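Local coordinates for protein tudor (Drosophila melanogaster, PDB 4Q5W), which probably acts in the piRNA pathway with the Piwi proteins Aub and AGO3 to repress transposons in the germ line, seen here as its extended Tudor 9 module, at residues A[47-53]-A[65-71]; A[4-8]-A[19-23]. One frame throughout, in Å; residues are numbered along the deposited sequence.

Interaction 1: residues A[47-53]-A[65-71]; sequences AAVDDMC and RSRILEV
Cys53 and Ser66 form the hydrogen-bonded pair of this antiparallel ladder. Cys53 N donates to Ser66 O at 2.9 Å, and Cys53 O takes Ser66 N at 2.8 Å. The same Cys53 carbonyl receives a second, weak bond from Ser66 OG, which a chi1 of 52° brings within reach. Two residues further along, past the non-hydrogen-bonded pair of Met52 and Arg67, Ile68 N reaches Asp51 O in the carbonyl plane (3.0 Å), while Ile68 O accepts Asp50 N at 2.8 Å, so both polar backbone atoms of Ile68 are met from the type II turn Ala48 to Asp51. That turn is closed by Asp51 N on Ala48 O, and Asp51 OD2, approached from above its carboxylate plane, takes Ala48 N at 2.9 Å. On the Met52 face, Asp50 OD1 makes a long salt bridge at the guanidinium edge, 3.5 Å from Arg67 NH2, with the two planes 51° apart; Met52 SD lies against Arg67 CD. On the Cys53 and Ser66 face, Cys53 SG is met by Ile68 CD1 at 3.8 Å. Arg65 sends its guanidinium away to Asp83. Antiparallel pairing entered through a tight turn fits the first hairpin, 52-56 with 63-71, of the SH3-like Tudor barrel.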
# COMPACT_ATOMS: atom_id res chain seq x y z
N ALA A 47 0.29 21.20 10.99
CA ALA A 47 -0.87 20.32 10.85
C ALA A 47 -1.03 19.45 12.10
O ALA A 47 -0.12 19.35 12.91
CB ALA A 47 -0.72 19.46 9.62
N ALA A 48 -2.20 18.84 12.25
CA ALA A 48 -2.45 17.94 13.37
C ALA A 48 -2.70 16.53 12.83
O ALA A 48 -2.94 16.36 11.65
CB ALA A 48 -3.65 18.42 14.19
N VAL A 49 -2.63 15.54 13.71
CA VAL A 49 -2.87 14.15 13.33
C VAL A 49 -4.22 14.05 12.61
O VAL A 49 -5.18 14.71 13.00
CB VAL A 49 -2.84 13.24 14.57
CG1 VAL A 49 -3.35 11.85 14.24
CG2 VAL A 49 -1.43 13.16 15.13
N ASP A 50 -4.25 13.25 11.54
CA ASP A 50 -5.43 13.07 10.68
C ASP A 50 -5.73 14.20 9.68
O ASP A 50 -6.64 14.06 8.87
CB ASP A 50 -6.68 12.68 11.47
CG ASP A 50 -6.54 11.33 12.15
OD1 ASP A 50 -5.80 10.47 11.62
OD2 ASP A 50 -7.16 11.12 13.21
N ASP A 51 -4.97 15.29 9.71
CA ASP A 51 -5.16 16.32 8.69
C ASP A 51 -4.83 15.77 7.31
O ASP A 51 -3.89 14.99 7.15
CB ASP A 51 -4.34 17.60 8.97
CG ASP A 51 -4.96 18.47 10.04
OD1 ASP A 51 -6.09 18.17 10.49
OD2 ASP A 51 -4.32 19.47 10.44
N MET A 52 -5.61 16.19 6.32
CA MET A 52 -5.37 15.81 4.93
C MET A 52 -4.57 16.91 4.26
O MET A 52 -4.81 18.09 4.49
CB MET A 52 -6.70 15.63 4.19
CG MET A 52 -7.71 14.79 4.95
SD MET A 52 -7.09 13.14 5.29
CE MET A 52 -6.58 12.64 3.68
N CYS A 53 -3.61 16.51 3.43
CA CYS A 53 -2.70 17.45 2.79
C CYS A 53 -2.01 16.77 1.61
O CYS A 53 -2.44 15.72 1.16
CB CYS A 53 -1.67 17.96 3.80
SG CYS A 53 -0.79 16.66 4.69
N ARG A 65 -1.32 12.69 -2.34
CA ARG A 65 -2.27 12.98 -1.29
C ARG A 65 -1.82 12.27 -0.02
O ARG A 65 -1.41 11.11 -0.06
CB ARG A 65 -3.67 12.50 -1.66
CG ARG A 65 -4.25 13.23 -2.85
CD ARG A 65 -5.76 13.14 -2.83
NE ARG A 65 -6.22 11.77 -3.02
CZ ARG A 65 -7.49 11.39 -2.86
NH1 ARG A 65 -7.83 10.12 -3.06
NH2 ARG A 65 -8.40 12.29 -2.52
N SER A 66 -1.91 12.96 1.11
CA SER A 66 -1.39 12.43 2.36
C SER A 66 -2.28 12.71 3.55
O SER A 66 -3.10 13.63 3.53
CB SER A 66 -0.00 13.02 2.63
OG SER A 66 -0.05 14.44 2.55
N ARG A 67 -2.09 11.93 4.61
CA ARG A 67 -2.76 12.16 5.88
C ARG A 67 -1.71 12.08 6.98
O ARG A 67 -0.85 11.20 6.98
CB ARG A 67 -3.87 11.13 6.15
CG ARG A 67 -4.55 11.30 7.50
CD ARG A 67 -5.85 10.49 7.61
NE ARG A 67 -5.70 9.14 7.08
CZ ARG A 67 -5.22 8.11 7.78
NH1 ARG A 67 -5.14 6.91 7.22
NH2 ARG A 67 -4.84 8.28 9.04
N ILE A 68 -1.76 13.02 7.92
CA ILE A 68 -0.79 13.07 9.00
C ILE A 68 -1.02 11.93 9.99
O ILE A 68 -2.11 11.80 10.56
CB ILE A 68 -0.86 14.41 9.76
CG1 ILE A 68 -0.71 15.59 8.79
CG2 ILE A 68 0.20 14.47 10.84
CD1 ILE A 68 0.63 15.63 8.07
N LEU A 69 0.00 11.11 10.18
CA LEU A 69 -0.04 10.05 11.18
C LEU A 69 0.52 10.52 12.52
O LEU A 69 -0.07 10.26 13.57
CB LEU A 69 0.74 8.84 10.69
CG LEU A 69 0.12 8.11 9.49
CD1 LEU A 69 1.02 6.99 9.02
CD2 LEU A 69 -1.26 7.59 9.86
N GLU A 70 1.67 11.19 12.47
CA GLU A 70 2.32 11.65 13.69
C GLU A 70 2.97 13.02 13.50
O GLU A 70 3.57 13.30 12.46
CB GLU A 70 3.38 10.64 14.14
CG GLU A 70 3.97 10.91 15.51
CD GLU A 70 4.93 9.82 15.95
OE1 GLU A 70 5.12 8.85 15.19
OE2 GLU A 70 5.50 9.94 17.06
N VAL A 71 2.82 13.87 14.51
CA VAL A 71 3.50 15.16 14.54
C VAL A 71 4.82 14.92 15.27
O VAL A 71 4.83 14.62 16.47
CB VAL A 71 2.65 16.22 15.25
CG1 VAL A 71 3.38 17.55 15.31
CG2 VAL A 71 1.32 16.39 14.52

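Interaction 2: residues A[4-8]-A[19-23]; sequences TKAII and LQFSE
Ala6 CB sits over one face of the Phe21 ring, 4.2 Å from its centroid and 23° off the normal, a CH-pi contact displaced toward the ring's rim. Thr4 CG2 comes to the same ring at its edge, 3.7 Å from Phe21 CE2, so two small methyls hold the aromatic from different directions. By its register Phe21 is on the face of Ala6 and Leu19, where strand 139-144 adds Val142 and Phe144; CG anti to the carbonyl carbon (chi1 -75°) then places the ring against the Ala6 methyl. Leu19 CD2 packs 3.7 Å from Ala6 CB, and Leu19 CG lies alongside Ile8 CG1. An alanine in place of Phe21 would probably leave the methyls of Ala6 and Thr4 without their aromatic partner and open a gap toward Val142. The short segments 5-8 and 19-21 run antiparallel, 151° between their N-to-C directions, with Ile7 N donating to Gln20 O (3.0 Å) and Gln20 N to Ile7 O (2.9 Å). The solvent side, Thr4, Lys5 and Ser22 with partly exposed Ile7, is looser: Lys5 CE only grazes Ser22 CB at 4.2 Å, and the Lys5 carbonyl accepts Ser22 N. Gln20 is buried outside the pair, NE2 on Asp83 O. Backbone bonds set the register and apolar groups pack one face; without a salt bridge across the segments, specificity is consistent with shape and burial.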
# COMPACT_ATOMS: atom_id res chain seq x y z
N THR A 4 -11.20 -10.43 -10.62
CA THR A 4 -10.86 -9.04 -10.92
C THR A 4 -9.38 -8.76 -10.68
O THR A 4 -8.71 -9.51 -9.97
CB THR A 4 -11.73 -8.05 -10.13
OG1 THR A 4 -11.72 -6.78 -10.78
CG2 THR A 4 -11.24 -7.89 -8.70
N LYS A 5 -8.88 -7.68 -11.27
CA LYS A 5 -7.45 -7.38 -11.27
C LYS A 5 -7.15 -6.20 -10.35
O LYS A 5 -7.97 -5.30 -10.22
CB LYS A 5 -6.98 -7.04 -12.68
CG LYS A 5 -5.47 -6.82 -12.78
CD LYS A 5 -4.98 -6.70 -14.21
CE LYS A 5 -5.31 -5.34 -14.81
NZ LYS A 5 -4.81 -5.24 -16.21
N ALA A 6 -5.98 -6.22 -9.73
CA ALA A 6 -5.54 -5.10 -8.91
C ALA A 6 -4.03 -5.04 -8.87
O ALA A 6 -3.34 -5.99 -9.27
CB ALA A 6 -6.10 -5.24 -7.50
N ILE A 7 -3.50 -3.92 -8.40
CA ILE A 7 -2.06 -3.78 -8.17
C ILE A 7 -1.79 -3.56 -6.69
O ILE A 7 -2.37 -2.66 -6.07
CB ILE A 7 -1.48 -2.59 -8.94
CG1 ILE A 7 -1.61 -2.81 -10.44
CG2 ILE A 7 -0.02 -2.37 -8.55
CD1 ILE A 7 -1.21 -1.59 -11.25
N ILE A 8 -0.91 -4.37 -6.11
CA ILE A 8 -0.54 -4.19 -4.71
C ILE A 8 0.45 -3.04 -4.59
O ILE A 8 1.51 -3.05 -5.22
CB ILE A 8 0.01 -5.50 -4.11
CG1 ILE A 8 -1.12 -6.53 -4.07
CG2 ILE A 8 0.56 -5.26 -2.70
CD1 ILE A 8 -0.70 -7.92 -3.62
N LEU A 19 -4.37 -2.38 -2.05
CA LEU A 19 -4.47 -2.68 -3.48
C LEU A 19 -5.26 -1.62 -4.21
O LEU A 19 -6.27 -1.13 -3.70
CB LEU A 19 -5.23 -4.00 -3.73
CG LEU A 19 -4.59 -5.34 -3.38
CD1 LEU A 19 -4.65 -5.50 -1.91
CD2 LEU A 19 -5.32 -6.48 -4.06
N GLN A 20 -4.85 -1.32 -5.43
CA GLN A 20 -5.64 -0.46 -6.30
C GLN A 20 -6.34 -1.31 -7.34
O GLN A 20 -5.69 -1.91 -8.18
CB GLN A 20 -4.74 0.57 -6.97
CG GLN A 20 -4.04 1.49 -5.98
CD GLN A 20 -3.10 2.45 -6.67
OE1 GLN A 20 -2.80 2.30 -7.85
NE2 GLN A 20 -2.65 3.46 -5.93
N PHE A 21 -7.67 -1.37 -7.27
CA PHE A 21 -8.43 -2.18 -8.22
C PHE A 21 -8.49 -1.49 -9.57
O PHE A 21 -8.51 -0.26 -9.64
CB PHE A 21 -9.81 -2.50 -7.67
CG PHE A 21 -9.78 -3.54 -6.59
CD1 PHE A 21 -9.63 -3.18 -5.27
CD2 PHE A 21 -9.86 -4.88 -6.91
CE1 PHE A 21 -9.57 -4.14 -4.27
CE2 PHE A 21 -9.81 -5.86 -5.92
CZ PHE A 21 -9.67 -5.48 -4.60
N SER A 22 -8.50 -2.29 -10.64
CA SER A 22 -8.30 -1.75 -12.00
C SER A 22 -9.33 -0.71 -12.41
O SER A 22 -9.02 0.16 -13.23
CB SER A 22 -8.21 -2.88 -13.04
OG SER A 22 -9.46 -3.52 -13.25
N GLU A 23 -10.53 -0.78 -11.84
CA GLU A 23 -11.58 0.20 -12.13
C GLU A 23 -11.11 1.64 -11.87
O GLU A 23 -11.63 2.58 -12.47
CB GLU A 23 -12.84 -0.07 -11.30
CG GLU A 23 -12.63 0.21 -9.81
CD GLU A 23 -13.91 0.19 -8.97
OE1 GLU A 23 -14.99 -0.14 -9.51
OE2 GLU A 23 -13.81 0.51 -7.76

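Interactions 1 and 2 are both antiparallel hairpin pairings, but they belong to different sheets: 47-53 with 65-71 to the four-stranded Tudor sheet, 4-8 with 19-23 to the five-stranded sheet that includes 139-144. Their centres lie 25 Å apart on opposite sides of the chain's centre, and their nearest atoms are about 9 Å from each other. Each is partly buried, yet interaction 1, its centre about 17 Å from the centre of the chain (about 11 Å for interaction 2), has more exposed residues. Both have backbone ladders; interaction 1 adds a turn and a charged pair, interaction 2 an aromatic ring in its apolar face. Asp83 gives them a common neighbour, bonding Arg65 by its carboxylate and Gln20 by its carbonyl.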